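Side-chain contacts in putative neuraminyllactose-binding hemagglutinin homolog (Helicobacter pylori, PDB 3BGH), which is of uncertain function but may act as an adhesin that binds sialylated glycans at the bacterial outer membrane or flagellar sheath: residues Glu47-Lys50 against Val51-Glu54; Ser70-Arg74 against Lys75-Val79; Lys207-Lys211 against Lys212-His216. All blocks are in the same frame, centred on the assembly; numbering follows the deposited sequence.

Interaction 1 of 3, residues Glu47-Lys50 against Val51-Glu54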
ATOM      1  N   GLU A  47       1.529  -4.699   8.864  1.00 50.69           N
ATOM      2  CA  GLU A  47       1.758  -3.317   9.269  1.00 51.18           C
ATOM      3  C   GLU A  47       0.547  -2.438   8.936  1.00 50.72           C
ATOM      4  O   GLU A  47      -0.270  -2.798   8.098  1.00 50.31           O
ATOM      5  CB  GLU A  47       2.997  -2.777   8.561  1.00 51.85           C
ATOM      6  CG  GLU A  47       4.270  -3.542   8.877  1.00 53.63           C
ATOM      7  CD  GLU A  47       5.505  -2.846   8.347  1.00 60.74           C
ATOM      8  OE1 GLU A  47       5.711  -1.654   8.721  1.00 62.20           O
ATOM      9  OE2 GLU A  47       6.271  -3.478   7.558  1.00 63.88           O
ATOM     10  N   ILE A  48       0.417  -1.297   9.602  1.00 50.10           N
ATOM     11  CA  ILE A  48      -0.754  -0.432   9.435  1.00 49.77           C
ATOM     12  C   ILE A  48      -0.214   0.975   9.405  1.00 50.21           C
ATOM     13  O   ILE A  48       0.915   1.175   9.823  1.00 49.85           O
ATOM     14  CB  ILE A  48      -1.772  -0.557  10.582  1.00 49.61           C
ATOM     15  CG1 ILE A  48      -1.060  -0.524  11.948  1.00 49.79           C
ATOM     16  CG2 ILE A  48      -2.620  -1.828  10.448  1.00 49.69           C
ATOM     17  CD1 ILE A  48      -1.908  -0.020  13.010  1.00 44.98           C
ATOM     18  N   ASN A  49      -0.974   1.937   8.880  1.00 50.86           N
ATOM     19  CA  ASN A  49      -0.549   3.336   8.946  1.00 51.26           C
ATOM     20  C   ASN A  49      -1.194   4.048  10.155  1.00 52.42           C
ATOM     21  O   ASN A  49      -1.976   3.444  10.884  1.00 52.10           O
ATOM     22  CB  ASN A  49      -0.846   4.065   7.627  1.00 50.77           C
ATOM     23  CG  ASN A  49      -2.315   4.411   7.461  1.00 47.92           C
ATOM     24  OD1 ASN A  49      -3.182   3.597   7.717  1.00 46.33           O
ATOM     25  ND2 ASN A  49      -2.588   5.611   7.005  1.00 42.23           N
ATOM     26  N   LYS A  50      -0.873   5.328  10.359  1.00 53.65           N
ATOM     27  CA  LYS A  50      -1.130   6.020  11.650  1.00 54.57           C
ATOM     28  C   LYS A  50      -2.610   6.205  12.037  1.00 53.44           C
ATOM     29  O   LYS A  50      -2.968   6.400  13.198  1.00 53.28           O
ATOM     30  CB  LYS A  50      -0.402   7.369  11.653  1.00 54.59           C
ATOM     31  CG  LYS A  50      -1.060   8.501  10.880  1.00 57.50           C
ATOM     32  CD  LYS A  50      -0.201   9.756  11.008  1.00 57.16           C
ATOM     33  CE  LYS A  50      -0.774  10.933  10.196  1.00 63.41           C
ATOM     34  NZ  LYS A  50       0.164  12.158  10.150  1.00 63.79           N
ATOM     35  N   VAL A  51      -3.462   6.113  11.035  1.00 52.90           N
ATOM     36  CA  VAL A  51      -4.893   6.353  11.139  1.00 50.93           C
ATOM     37  C   VAL A  51      -5.632   5.173  11.807  1.00 49.53           C
ATOM     38  O   VAL A  51      -6.718   5.357  12.384  1.00 48.94           O
ATOM     39  CB  VAL A  51      -5.362   6.695   9.713  1.00 51.42           C
ATOM     40  CG1 VAL A  51      -6.594   5.932   9.275  1.00 50.95           C
ATOM     41  CG2 VAL A  51      -5.474   8.223   9.553  1.00 52.91           C
ATOM     42  N   ILE A  52      -5.012   3.991  11.757  1.00 47.79           N
ATOM     43  CA  ILE A  52      -5.591   2.718  12.236  1.00 47.42           C
ATOM     44  C   ILE A  52      -5.120   2.329  13.681  1.00 47.97           C
ATOM     45  O   ILE A  52      -3.937   2.223  13.927  1.00 48.20           O
ATOM     46  CB  ILE A  52      -5.260   1.539  11.250  1.00 46.40           C
ATOM     47  CG1 ILE A  52      -5.828   1.816   9.862  1.00 47.22           C
ATOM     48  CG2 ILE A  52      -5.784   0.204  11.780  1.00 45.58           C
ATOM     49  CD1 ILE A  52      -5.336   0.862   8.727  1.00 45.40           C
ATOM     50  N   PRO A  53      -6.045   2.137  14.624  1.00 48.09           N
ATOM     51  CA  PRO A  53      -5.651   1.728  15.988  1.00 49.71           C
ATOM     52  C   PRO A  53      -4.887   0.405  16.004  1.00 50.30           C
ATOM     53  O   PRO A  53      -5.264  -0.530  15.308  1.00 51.09           O
ATOM     54  CB  PRO A  53      -6.989   1.573  16.732  1.00 49.28           C
ATOM     55  CG  PRO A  53      -7.982   2.466  15.892  1.00 48.63           C
ATOM     56  CD  PRO A  53      -7.501   2.340  14.478  1.00 48.43           C
ATOM     57  N   GLU A  54      -3.823   0.342  16.793  1.00 50.36           N
ATOM     58  CA  GLU A  54      -3.040  -0.885  16.987  1.00 51.06           C
ATOM     59  C   GLU A  54      -3.879  -2.099  17.331  1.00 50.00           C
ATOM     60  O   GLU A  54      -3.536  -3.228  16.938  1.00 50.69           O
ATOM     61  CB  GLU A  54      -2.002  -0.692  18.085  1.00 50.70           C
ATOM     62  CG  GLU A  54      -0.755   0.113  17.678  1.00 52.92           C
ATOM     63  CD  GLU A  54       0.277   0.153  18.792  1.00 55.26           C
ATOM     64  OE1 GLU A  54       1.492  -0.002  18.489  1.00 58.93           O
ATOM     65  OE2 GLU A  54      -0.133   0.304  19.991  1.00 62.19           O
TER
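Ile48 and Ile52 meet across a tight turn, their CG2 methyls 4.0 Å apart. The other branch of Ile48 turns toward the returning backbone, bringing CD1 within 3.2 Å of Ile52 O. CG1 lies between the backbone N and the carbonyl carbon (chi1 46°), and this directs CD1 at the Ile52 carbonyl while CG2 stays against the Ile52 side chain. Asn49 crosses Ile52 at about a right angle, its OD1 3.6 Å from Ile52 CD1, and runs beside Val51, with ND2 4.0 Å from Val51 CB. The backbone closes the turn with one bond, from Ile52 N to Asn49 O at 3.2 Å. The buried amide of Asn49 is fixed from outside: OD1 accepts from Ile108 N on strand 98-114, and ND2 donates to Glu47 of the second subunit. Farther out, Val51 packs on Ile190 and Ile52 on Met194 of helix 186-208. The whole is a type I beta turn, Asn49 to Ile52, leading from strand 38-48 to Pro53, the N-cap of helix 54-73, as the first connection of a beta-alpha-beta unit.

Interaction 2 of 3, residues Ser70-Arg74 against Lys75-Val79; sequences SFLER and KGYSV
A Schellman motif at Gly76 ends helix 54-73 and turns the chain into strand 78-82, the second connection of a beta-alpha-beta unit. Overlapping it is a type I beta turn from Glu73 to Gly76, closed by Gly76 N donating to Glu73 O at 2.7 Å. A weak hydrogen bond of 3.4 Å runs from Tyr77 N to Leu72 O. Gly76 takes a positive phi (115°), backbone angles that suit glycine, because any CB would crowd the Lys75 carbonyl oxygen.

Leu72 joins the helix to the strand. Its CB packs against Val79 CG2 at 3.6 Å, while CD2 at the other end reaches Tyr77 CD2 at 4.2 Å, the leucine and tyrosine side chains lying aslant. Val79 CG2 also touches Glu73 CG at 3.8 Å, using the aliphatic part of an otherwise exposed glutamate; the two side chains meet at about a right angle. The Tyr77 ring presents its edge to the helix end, with Leu72 O in the ring plane and 3.4 Å from CD2. Outside the turn, Leu72 and Tyr77 both pack on Val39 of strand 38-48, and Arg74 NE donates to Gly29 O.

Lys75 folds back over the last helical turn. A bend at chi2 (80°) lays its methylenes beside the Phe71 carbonyl and carries the chain over the rim of the Phe71 ring. Its amine makes only a long, weak ionic contact, with the sulfate that also accepts from Lys211 N. Phe71 CG is anti to the backbone N, which turns the ring toward the Lys75 chain: Lys75 CD rests over one face, displaced toward the rim, 4.1 Å from Phe71 CZ.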
ATOM      1  N   SER A  70      -8.526 -23.035  11.457  1.00 64.63           N
ATOM      2  CA  SER A  70      -9.842 -23.717  11.370  1.00 65.49           C
ATOM      3  C   SER A  70     -10.172 -24.207   9.991  1.00 65.44           C
ATOM      4  O   SER A  70     -10.705 -25.306   9.835  1.00 66.40           O
ATOM      5  CB  SER A  70     -10.994 -22.843  11.826  1.00 64.74           C
ATOM      6  OG  SER A  70     -10.898 -22.660  13.210  1.00 68.42           O
ATOM      7  N   PHE A  71      -9.899 -23.363   8.999  1.00 64.96           N
ATOM      8  CA  PHE A  71     -10.052 -23.736   7.612  1.00 64.00           C
ATOM      9  C   PHE A  71      -9.199 -24.967   7.287  1.00 64.52           C
ATOM     10  O   PHE A  71      -9.677 -25.916   6.675  1.00 64.75           O
ATOM     11  CB  PHE A  71      -9.623 -22.586   6.716  1.00 62.81           C
ATOM     12  CG  PHE A  71      -9.706 -22.910   5.270  1.00 60.20           C
ATOM     13  CD1 PHE A  71     -10.927 -22.842   4.604  1.00 58.58           C
ATOM     14  CD2 PHE A  71      -8.567 -23.297   4.567  1.00 56.99           C
ATOM     15  CE1 PHE A  71     -11.016 -23.147   3.234  1.00 56.90           C
ATOM     16  CE2 PHE A  71      -8.643 -23.605   3.212  1.00 56.21           C
ATOM     17  CZ  PHE A  71      -9.866 -23.530   2.545  1.00 56.43           C
ATOM     18  N   LEU A  72      -7.937 -24.948   7.697  1.00 64.83           N
ATOM     19  CA  LEU A  72      -7.037 -26.041   7.392  1.00 65.91           C
ATOM     20  C   LEU A  72      -7.476 -27.360   8.043  1.00 66.99           C
ATOM     21  O   LEU A  72      -7.675 -28.359   7.360  1.00 67.36           O
ATOM     22  CB  LEU A  72      -5.605 -25.663   7.750  1.00 65.75           C
ATOM     23  CG  LEU A  72      -5.046 -24.622   6.775  1.00 64.79           C
ATOM     24  CD1 LEU A  72      -3.870 -23.947   7.399  1.00 63.88           C
ATOM     25  CD2 LEU A  72      -4.706 -25.221   5.410  1.00 63.88           C
ATOM     26  N   GLU A  73      -7.664 -27.339   9.355  1.00 68.49           N
ATOM     27  CA  GLU A  73      -8.199 -28.471  10.097  1.00 69.38           C
ATOM     28  C   GLU A  73      -9.468 -28.988   9.444  1.00 69.89           C
ATOM     29  O   GLU A  73      -9.518 -30.145   9.054  1.00 70.81           O
ATOM     30  CB  GLU A  73      -8.443 -28.074  11.537  1.00 69.63           C
ATOM     31  CG  GLU A  73      -7.147 -27.834  12.290  1.00 71.98           C
ATOM     32  CD  GLU A  73      -7.362 -27.145  13.626  1.00 76.33           C
ATOM     33  OE1 GLU A  73      -8.390 -26.438  13.779  1.00 77.61           O
ATOM     34  OE2 GLU A  73      -6.493 -27.300  14.523  1.00 78.30           O
ATOM     35  N   ARG A  74     -10.464 -28.126   9.248  1.00 70.02           N
ATOM     36  CA  ARG A  74     -11.681 -28.534   8.556  1.00 70.01           C
ATOM     37  C   ARG A  74     -11.394 -29.161   7.180  1.00 69.83           C
ATOM     38  O   ARG A  74     -12.303 -29.630   6.502  1.00 70.45           O
ATOM     39  CB  ARG A  74     -12.634 -27.352   8.404  1.00 70.25           C
ATOM     40  CG  ARG A  74     -13.857 -27.655   7.566  1.00 71.14           C
ATOM     41  CD  ARG A  74     -15.058 -27.898   8.433  1.00 74.42           C
ATOM     42  NE  ARG A  74     -15.942 -26.732   8.484  1.00 75.87           N
ATOM     43  CZ  ARG A  74     -15.907 -25.793   9.432  1.00 77.60           C
ATOM     44  NH1 ARG A  74     -16.763 -24.769   9.377  1.00 75.55           N
ATOM     45  NH2 ARG A  74     -15.019 -25.868  10.436  1.00 76.61           N
ATOM     46  N   LYS A  75     -10.136 -29.167   6.768  1.00 69.21           N
ATOM     47  CA  LYS A  75      -9.801 -29.609   5.423  1.00 68.73           C
ATOM     48  C   LYS A  75      -8.860 -30.791   5.513  1.00 68.03           C
ATOM     49  O   LYS A  75      -8.422 -31.334   4.497  1.00 67.51           O
ATOM     50  CB  LYS A  75      -9.184 -28.456   4.634  1.00 68.61           C
ATOM     51  CG  LYS A  75      -9.917 -28.175   3.340  1.00 69.04           C
ATOM     52  CD  LYS A  75     -11.204 -27.336   3.502  1.00 66.14           C
ATOM     53  CE  LYS A  75     -12.009 -27.420   2.216  1.00 67.12           C
ATOM     54  NZ  LYS A  75     -13.225 -26.559   2.182  1.00 69.34           N
ATOM     55  N   GLY A  76      -8.560 -31.168   6.753  1.00 67.35           N
ATOM     56  CA  GLY A  76      -8.002 -32.472   7.052  1.00 67.02           C
ATOM     57  C   GLY A  76      -6.596 -32.428   7.600  1.00 66.95           C
ATOM     58  O   GLY A  76      -6.087 -33.450   8.080  1.00 67.47           O
ATOM     59  N   TYR A  77      -5.974 -31.253   7.549  1.00 65.97           N
ATOM     60  CA  TYR A  77      -4.572 -31.092   7.913  1.00 65.58           C
ATOM     61  C   TYR A  77      -4.330 -31.040   9.410  1.00 66.43           C
ATOM     62  O   TYR A  77      -5.231 -30.750  10.194  1.00 66.46           O
ATOM     63  CB  TYR A  77      -3.992 -29.827   7.246  1.00 64.42           C
ATOM     64  CG  TYR A  77      -4.141 -29.836   5.747  1.00 62.70           C
ATOM     65  CD1 TYR A  77      -3.121 -30.324   4.933  1.00 60.06           C
ATOM     66  CD2 TYR A  77      -5.307 -29.362   5.137  1.00 62.12           C
ATOM     67  CE1 TYR A  77      -3.263 -30.346   3.563  1.00 59.26           C
ATOM     68  CE2 TYR A  77      -5.454 -29.389   3.745  1.00 59.78           C
ATOM     69  CZ  TYR A  77      -4.424 -29.887   2.978  1.00 59.58           C
ATOM     70  OH  TYR A  77      -4.548 -29.922   1.612  1.00 60.15           O
ATOM     71  N   SER A  78      -3.104 -31.340   9.811  1.00 67.75           N
ATOM     72  CA  SER A  78      -2.677 -30.989  11.162  1.00 69.46           C
ATOM     73  C   SER A  78      -2.085 -29.597  11.015  1.00 69.73           C
ATOM     74  O   SER A  78      -1.460 -29.295  10.001  1.00 69.94           O
ATOM     75  CB  SER A  78      -1.610 -31.946  11.709  1.00 69.37           C
ATOM     76  OG  SER A  78      -1.725 -33.240  11.130  1.00 72.08           O
ATOM     77  N   VAL A  79      -2.270 -28.764  12.029  1.00 69.94           N
ATOM     78  CA  VAL A  79      -1.804 -27.399  11.977  1.00 69.96           C
ATOM     79  C   VAL A  79      -0.994 -27.080  13.235  1.00 70.50           C
ATOM     80  O   VAL A  79      -1.492 -27.230  14.347  1.00 70.34           O
ATOM     81  CB  VAL A  79      -2.987 -26.424  11.859  1.00 69.26           C
ATOM     82  CG1 VAL A  79      -2.485 -25.027  11.670  1.00 69.66           C
ATOM     83  CG2 VAL A  79      -3.878 -26.811  10.712  1.00 69.97           C
TER

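Interaction 3 of 3, residues Lys207-Lys211 against Lys212-His216. With SO4 (sulfate ion), chain D; SO4 (sulfate ion), chain C.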
ATOM      1  N   LYS A 207      -9.728 -19.742  -1.304  1.00 58.37           N
ATOM      2  CA  LYS A 207      -9.805 -20.280  -2.662  1.00 58.83           C
ATOM      3  C   LYS A 207      -8.428 -20.675  -3.201  1.00 59.12           C
ATOM      4  O   LYS A 207      -8.323 -21.627  -4.010  1.00 59.29           O
ATOM      5  CB  LYS A 207     -10.553 -19.361  -3.625  1.00 60.07           C
ATOM      6  CG  LYS A 207     -12.044 -19.307  -3.297  1.00 62.63           C
ATOM      7  CD  LYS A 207     -12.787 -18.125  -3.951  1.00 66.08           C
ATOM      8  CE  LYS A 207     -14.281 -18.155  -3.544  1.00 67.40           C
ATOM      9  NZ  LYS A 207     -15.131 -17.232  -4.369  1.00 72.82           N
ATOM     10  N   GLU A 208      -7.374 -19.993  -2.746  1.00 57.71           N
ATOM     11  CA  GLU A 208      -6.046 -20.362  -3.200  1.00 57.73           C
ATOM     12  C   GLU A 208      -5.549 -21.670  -2.608  1.00 57.37           C
ATOM     13  O   GLU A 208      -4.763 -22.353  -3.227  1.00 57.11           O
ATOM     14  CB  GLU A 208      -4.998 -19.265  -2.953  1.00 58.24           C
ATOM     15  CG  GLU A 208      -3.718 -19.456  -3.792  1.00 58.33           C
ATOM     16  CD  GLU A 208      -3.984 -19.520  -5.334  1.00 58.78           C
ATOM     17  OE1 GLU A 208      -3.031 -19.833  -6.084  1.00 61.80           O
ATOM     18  OE2 GLU A 208      -5.120 -19.253  -5.808  1.00 57.32           O
ATOM     19  N   LEU A 209      -5.982 -21.995  -1.399  1.00 57.16           N
ATOM     20  CA  LEU A 209      -5.470 -23.163  -0.729  1.00 57.07           C
ATOM     21  C   LEU A 209      -6.448 -24.335  -0.880  1.00 57.89           C
ATOM     22  O   LEU A 209      -6.704 -25.034   0.075  1.00 58.04           O
ATOM     23  CB  LEU A 209      -5.231 -22.870   0.753  1.00 57.24           C
ATOM     24  CG  LEU A 209      -4.294 -21.764   1.247  1.00 55.15           C
ATOM     25  CD1 LEU A 209      -4.321 -21.720   2.769  1.00 50.18           C
ATOM     26  CD2 LEU A 209      -2.893 -22.001   0.734  1.00 53.95           C
ATOM     27  N   SER A 210      -6.985 -24.530  -2.086  1.00 58.18           N
ATOM     28  CA  SER A 210      -7.873 -25.643  -2.396  1.00 58.43           C
ATOM     29  C   SER A 210      -7.147 -26.986  -2.381  1.00 59.63           C
ATOM     30  O   SER A 210      -5.905 -27.070  -2.403  1.00 58.96           O
ATOM     31  CB  SER A 210      -8.474 -25.463  -3.786  1.00 57.93           C
ATOM     32  OG  SER A 210      -7.478 -25.701  -4.777  1.00 56.84           O
ATOM     33  N   LYS A 211      -7.965 -28.036  -2.360  1.00 60.91           N
ATOM     34  CA  LYS A 211      -7.527 -29.435  -2.447  1.00 61.59           C
ATOM     35  C   LYS A 211      -6.736 -29.615  -3.746  1.00 60.37           C
ATOM     36  O   LYS A 211      -5.619 -30.110  -3.709  1.00 60.70           O
ATOM     37  CB  LYS A 211      -8.769 -30.347  -2.382  1.00 61.30           C
ATOM     38  CG  LYS A 211      -8.571 -31.855  -2.115  1.00 64.98           C
ATOM     39  CD  LYS A 211      -9.725 -32.657  -2.856  1.00 63.90           C
ATOM     40  CE  LYS A 211     -10.066 -34.000  -2.205  1.00 67.86           C
ATOM     41  NZ  LYS A 211     -11.060 -34.806  -3.031  1.00 69.10           N
ATOM     42  N   LYS A 212      -7.266 -29.171  -4.876  1.00 59.79           N
ATOM     43  CA  LYS A 212      -6.508 -29.308  -6.133  1.00 61.04           C
ATOM     44  C   LYS A 212      -5.099 -28.655  -6.073  1.00 60.93           C
ATOM     45  O   LYS A 212      -4.105 -29.256  -6.495  1.00 61.53           O
ATOM     46  CB  LYS A 212      -7.302 -28.791  -7.341  1.00 60.75           C
ATOM     47  CG  LYS A 212      -6.609 -29.102  -8.692  1.00 62.71           C
ATOM     48  CD  LYS A 212      -7.548 -28.958  -9.907  1.00 62.68           C
ATOM     49  CE  LYS A 212      -7.742 -27.491 -10.246  1.00 65.92           C
ATOM     50  NZ  LYS A 212      -9.101 -27.104 -10.789  1.00 65.54           N
ATOM     51  N   HIS A 213      -5.015 -27.446  -5.507  1.00 60.56           N
ATOM     52  CA  HIS A 213      -3.755 -26.747  -5.392  1.00 59.39           C
ATOM     53  C   HIS A 213      -2.792 -27.400  -4.424  1.00 59.56           C
ATOM     54  O   HIS A 213      -1.626 -27.562  -4.751  1.00 60.07           O
ATOM     55  CB  HIS A 213      -3.967 -25.258  -5.073  1.00 58.89           C
ATOM     56  CG  HIS A 213      -4.571 -24.473  -6.202  1.00 56.69           C
ATOM     57  ND1 HIS A 213      -4.927 -23.147  -6.080  1.00 56.19           N
ATOM     58  CD2 HIS A 213      -4.889 -24.827  -7.469  1.00 54.53           C
ATOM     59  CE1 HIS A 213      -5.422 -22.708  -7.224  1.00 53.96           C
ATOM     60  NE2 HIS A 213      -5.412 -23.711  -8.085  1.00 55.32           N
ATOM     61  N   MET A 214      -3.244 -27.783  -3.237  1.00 59.81           N
ATOM     62  CA  MET A 214      -2.319 -28.404  -2.271  1.00 60.43           C
ATOM     63  C   MET A 214      -1.747 -29.770  -2.764  1.00 61.14           C
ATOM     64  O   MET A 214      -0.540 -30.042  -2.607  1.00 60.46           O
ATOM     65  CB  MET A 214      -2.947 -28.525  -0.873  1.00 59.73           C
ATOM     66  CG  MET A 214      -3.156 -27.187  -0.107  1.00 59.79           C
ATOM     67  SD  MET A 214      -1.673 -26.156   0.119  1.00 52.30           S
ATOM     68  CE  MET A 214      -1.910 -25.122  -1.301  1.00 57.82           C
ATOM     69  N   GLU A 215      -2.607 -30.597  -3.381  1.00 62.04           N
ATOM     70  CA  GLU A 215      -2.204 -31.913  -3.916  1.00 62.88           C
ATOM     71  C   GLU A 215      -1.202 -31.663  -5.015  1.00 62.32           C
ATOM     72  O   GLU A 215      -0.203 -32.389  -5.121  1.00 62.76           O
ATOM     73  CB  GLU A 215      -3.387 -32.719  -4.500  1.00 62.32           C
ATOM     74  CG  GLU A 215      -4.529 -32.965  -3.551  1.00 64.07           C
ATOM     75  CD  GLU A 215      -5.457 -34.111  -3.970  1.00 65.44           C
ATOM     76  OE1 GLU A 215      -5.721 -34.305  -5.186  1.00 68.31           O
ATOM     77  OE2 GLU A 215      -5.938 -34.814  -3.052  1.00 69.35           O
ATOM     78  N   HIS A 216      -1.470 -30.637  -5.833  1.00 61.57           N
ATOM     79  CA  HIS A 216      -0.534 -30.267  -6.879  1.00 61.04           C
ATOM     80  C   HIS A 216       0.820 -29.858  -6.265  1.00 61.77           C
ATOM     81  O   HIS A 216       1.870 -30.352  -6.680  1.00 62.25           O
ATOM     82  CB  HIS A 216      -1.100 -29.185  -7.794  1.00 59.55           C
ATOM     83  CG  HIS A 216      -0.190 -28.844  -8.936  1.00 59.60           C
ATOM     84  ND1 HIS A 216       0.922 -28.034  -8.791  1.00 57.35           N
ATOM     85  CD2 HIS A 216      -0.216 -29.224 -10.239  1.00 56.44           C
ATOM     86  CE1 HIS A 216       1.536 -27.933  -9.957  1.00 57.97           C
ATOM     87  NE2 HIS A 216       0.870 -28.653 -10.848  1.00 56.28           N
TER
HETATM   88  S   SO4 D   3      -6.693 -24.013 -10.992  1.00101.11           S
HETATM   89  O1  SO4 D   3      -7.952 -24.481 -10.418  1.00 98.99           O
HETATM   90  O2  SO4 D   3      -5.691 -25.093 -11.071  1.00 99.12           O
HETATM   91  O3  SO4 D   3      -6.970 -23.505 -12.331  1.00102.12           O
HETATM   92  O4  SO4 D   3      -6.174 -22.888 -10.220  1.00100.00           O
HETATM   93  S   SO4 C   1     -11.589 -27.631  -1.788  1.00 80.70           S
HETATM   94  O1  SO4 C   1     -12.916 -27.266  -2.260  1.00 79.04           O
HETATM   95  O2  SO4 C   1     -10.746 -27.836  -2.971  1.00 81.84           O
HETATM   96  O3  SO4 C   1     -11.105 -26.581  -0.910  1.00 80.32           O
HETATM   97  O4  SO4 C   1     -11.590 -28.861  -0.987  1.00 82.01           O
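The imidazole of His213 carries Ser210 OG over one face, offset toward the rim, and has Glu208 O and a sulfate at its edge. In the ring plane, His213 ND1 donates to Glu208 O at 3.0 Å, from above that carbonyl's plane. NE2 of His213 is modelled 2.4 Å from O4 of sulfate D, a very short separation of doubtful exact value. The Glu208 carboxylate is turned 59° from the ring, its OE2 3.7 Å from His213 CE1. Ser210 is the N-cap of helix 211-223: with OG between the backbone N and the carbonyl carbon (chi1 72°), it accepts from His213 N at 3.1 Å. On the apolar side of the break, Leu209 CD2 meets Met214 CE at 3.9 Å, and both residues pack on Phe136 of strand 123-137. Lys212 makes a weak hydrogen bond from NZ to O1 of sulfate D, while Lys211 N donates to O2 of sulfate C at 2.9 Å. Both ions probably come from the crystallisation liquor. If the short NE2 contact is a real bond, both ring nitrogens donate, consistent with an imidazolium that the sulfate and Glu208 carboxylate would probably favour; sulfate C sits where a helix N terminus would attract anions.

From the N terminus, strand 38-48 leads into interaction 1, the turn that starts helix 54-73; interaction 2 ends that helix and delivers the chain to strand 78-82, beside strand 38-48 in the sheet. Both thus belong to one beta-alpha-beta unit, at opposite ends of its helix, with centres 31 Å apart. Interaction 3 comes much later, at the break between helices 186-208 and 211-223. The three are in series, each closing a short local turn before the next opens, and none nests in or crosses another. In space interactions 2 and 3 touch, Tyr77 OH lying 3.3 Å from Met214 CB, joining the beta-alpha-beta unit to the C-terminal helix; sulfate C lies between them, near Lys75 and that helix's start.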